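Local coordinates for protein D-3-phosphoglycerate dehydrogenase (Sulfolobus tokodaii, PDB 2EKL) that probably oxidises D-3-phosphoglycerate with NAD as cofactor, the step that opens serine biosynthesis, as a member of the D-isomer specific 2-hydroxyacid dehydrogenase family, at residues A[69-74]-A[304-309]. Residues are numbered along the deposited sequence; the frame is centred on the assembly and turned at random.
Sequences LKIIAR and LNAMKE
I71 reaches from strand 71-74 to the last turn of helix 289-309, and its terminal methyl makes the whole contact, purely apolar and buried. CD1 of I71 lies 3.7 Å from CB of A306 and equally 3.7 Å from CG of M307, so one methyl touches two consecutive helix residues. CG1 of I71 stands anti to its carbonyl carbon (chi1 -58°) and the chain runs on straight (chi2 176°), which carries CD1 to the helix. CB of A306 points at the strand, where the backbones come nearest, 7.4 Å between CA of I71 and CA of A306; the small side chain is consistent with so close an approach. M307 crosses I71 at about a right angle and offers its CG methylene; its chain is bent at chi3 (81°), and the side chain also touches L22 of helix 16-24, I27 and I49. The strand is the fourth in the 2-1-3-4-5 parallel sheet of the substrate-binding domain, as this domain is known in the family, and the C-terminal helix returns from the Rossmann-type NAD-binding domain to pack on it, well away from the cofactor. L310, just past the helix, also touches I71. In the sheet, backbone hydrogen bonds tie I71 to D48 and I50.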
loop_
_atom_site.group_PDB
_atom_site.type_symbol
_atom_site.label_atom_id
_atom_site.label_comp_id
_atom_site.label_asym_id
_atom_site.label_seq_id
_atom_site.Cartn_x
_atom_site.Cartn_y
_atom_site.Cartn_z
ATOM N N LEU A 69 13.223 18.037 -39.860
ATOM C CA LEU A 69 12.773 17.944 -38.474
ATOM C C LEU A 69 12.980 19.229 -37.678
ATOM O O LEU A 69 14.077 19.788 -37.655
ATOM C CB LEU A 69 13.484 16.793 -37.759
ATOM C CG LEU A 69 13.001 15.373 -38.060
ATOM C CD1 LEU A 69 13.872 14.374 -37.312
ATOM C CD2 LEU A 69 11.540 15.225 -37.647
ATOM N N LYS A 70 11.912 19.682 -37.024
ATOM C CA LYS A 70 11.943 20.894 -36.211
ATOM C C LYS A 70 11.473 20.595 -34.788
ATOM O O LYS A 70 11.839 21.293 -33.842
ATOM C CB LYS A 70 11.044 21.965 -36.831
ATOM C CG LYS A 70 11.447 22.367 -38.239
ATOM C CD LYS A 70 10.397 23.257 -38.882
ATOM C CE LYS A 70 10.781 23.617 -40.310
ATOM N NZ LYS A 70 10.930 22.409 -41.175
ATOM N N ILE A 71 10.653 19.558 -34.645
ATOM C CA ILE A 71 10.136 19.168 -33.335
ATOM C C ILE A 71 10.067 17.655 -33.210
ATOM O O ILE A 71 9.626 16.962 -34.132
ATOM C CB ILE A 71 8.703 19.711 -33.083
ATOM C CG1 ILE A 71 8.676 21.234 -33.195
ATOM C CG2 ILE A 71 8.226 19.294 -31.689
ATOM C CD1 ILE A 71 7.283 21.825 -33.061
ATOM N N ILE A 72 10.515 17.152 -32.066
ATOM C CA ILE A 72 10.471 15.728 -31.767
ATOM C C ILE A 72 9.595 15.630 -30.524
ATOM O O ILE A 72 9.889 16.255 -29.506
ATOM C CB ILE A 72 11.867 15.160 -31.433
ATOM C CG1 ILE A 72 12.742 15.134 -32.686
ATOM C CG2 ILE A 72 11.731 13.760 -30.855
ATOM C CD1 ILE A 72 14.176 14.690 -32.421
ATOM N N ALA A 73 8.513 14.867 -30.615
ATOM C CA ALA A 73 7.610 14.715 -29.481
ATOM C C ALA A 73 7.615 13.292 -28.958
ATOM O O ALA A 73 7.400 12.342 -29.708
ATOM C CB ALA A 73 6.190 15.116 -29.880
ATOM N N ARG A 74 7.872 13.155 -27.661
ATOM C CA ARG A 74 7.888 11.854 -27.007
ATOM C C ARG A 74 6.668 11.794 -26.096
ATOM O O ARG A 74 6.597 12.512 -25.102
ATOM C CB ARG A 74 9.164 11.693 -26.177
ATOM C CG ARG A 74 9.149 10.513 -25.212
ATOM C CD ARG A 74 9.136 9.189 -25.942
ATOM N NE ARG A 74 8.931 8.061 -25.036
ATOM C CZ ARG A 74 9.795 7.667 -24.106
ATOM N NH1 ARG A 74 10.945 8.306 -23.945
ATOM N NH2 ARG A 74 9.509 6.624 -23.340
ATOM N N LEU A 304 2.048 21.741 -29.063
ATOM C CA LEU A 304 1.371 22.910 -29.620
ATOM C C LEU A 304 2.132 24.196 -29.310
ATOM O O LEU A 304 2.252 25.074 -30.166
ATOM C CB LEU A 304 -0.055 23.021 -29.076
ATOM C CG LEU A 304 -1.082 21.997 -29.572
ATOM C CD1 LEU A 304 -2.428 22.292 -28.945
ATOM C CD2 LEU A 304 -1.184 22.057 -31.086
ATOM N N ASN A 305 2.645 24.308 -28.087
ATOM C CA ASN A 305 3.393 25.501 -27.706
ATOM C C ASN A 305 4.648 25.637 -28.563
ATOM O O ASN A 305 4.985 26.737 -29.013
ATOM C CB ASN A 305 3.786 25.449 -26.228
ATOM C CG ASN A 305 4.439 26.740 -25.758
ATOM O OD1 ASN A 305 3.824 27.809 -25.791
ATOM N ND2 ASN A 305 5.692 26.648 -25.327
ATOM N N ALA A 306 5.337 24.519 -28.781
ATOM C CA ALA A 306 6.546 24.508 -29.600
ATOM C C ALA A 306 6.208 24.896 -31.038
ATOM O O ALA A 306 6.974 25.596 -31.704
ATOM C CB ALA A 306 7.188 23.131 -29.568
ATOM N N MET A 307 5.060 24.432 -31.523
ATOM C CA MET A 307 4.636 24.757 -32.878
ATOM C C MET A 307 4.315 26.247 -32.980
ATOM O O MET A 307 4.649 26.898 -33.975
ATOM C CB MET A 307 3.408 23.927 -33.264
ATOM C CG MET A 307 3.700 22.443 -33.423
ATOM S SD MET A 307 2.204 21.478 -33.711
ATOM C CE MET A 307 1.961 21.758 -35.459
ATOM N N LYS A 308 3.681 26.793 -31.946
ATOM C CA LYS A 308 3.330 28.209 -31.953
ATOM C C LYS A 308 4.584 29.076 -31.954
ATOM O O LYS A 308 4.651 30.085 -32.656
ATOM C CB LYS A 308 2.464 28.559 -30.740
ATOM C CG LYS A 308 2.058 30.026 -30.689
ATOM C CD LYS A 308 1.071 30.303 -29.567
ATOM C CE LYS A 308 -0.255 29.601 -29.808
ATOM N NZ LYS A 308 -1.262 29.951 -28.766
ATOM N N GLU A 309 5.578 28.684 -31.166
ATOM C CA GLU A 309 6.821 29.443 -31.109
ATOM C C GLU A 309 7.514 29.434 -32.468
ATOM O O GLU A 309 8.258 30.357 -32.805
ATOM C CB GLU A 309 7.749 28.858 -30.045
ATOM C CG GLU A 309 7.260 29.075 -28.619
ATOM C CD GLU A 309 7.316 30.534 -28.191
ATOM O OE1 GLU A 309 7.825 31.371 -28.968
ATOM O OE2 GLU A 309 6.857 30.844 -27.072
#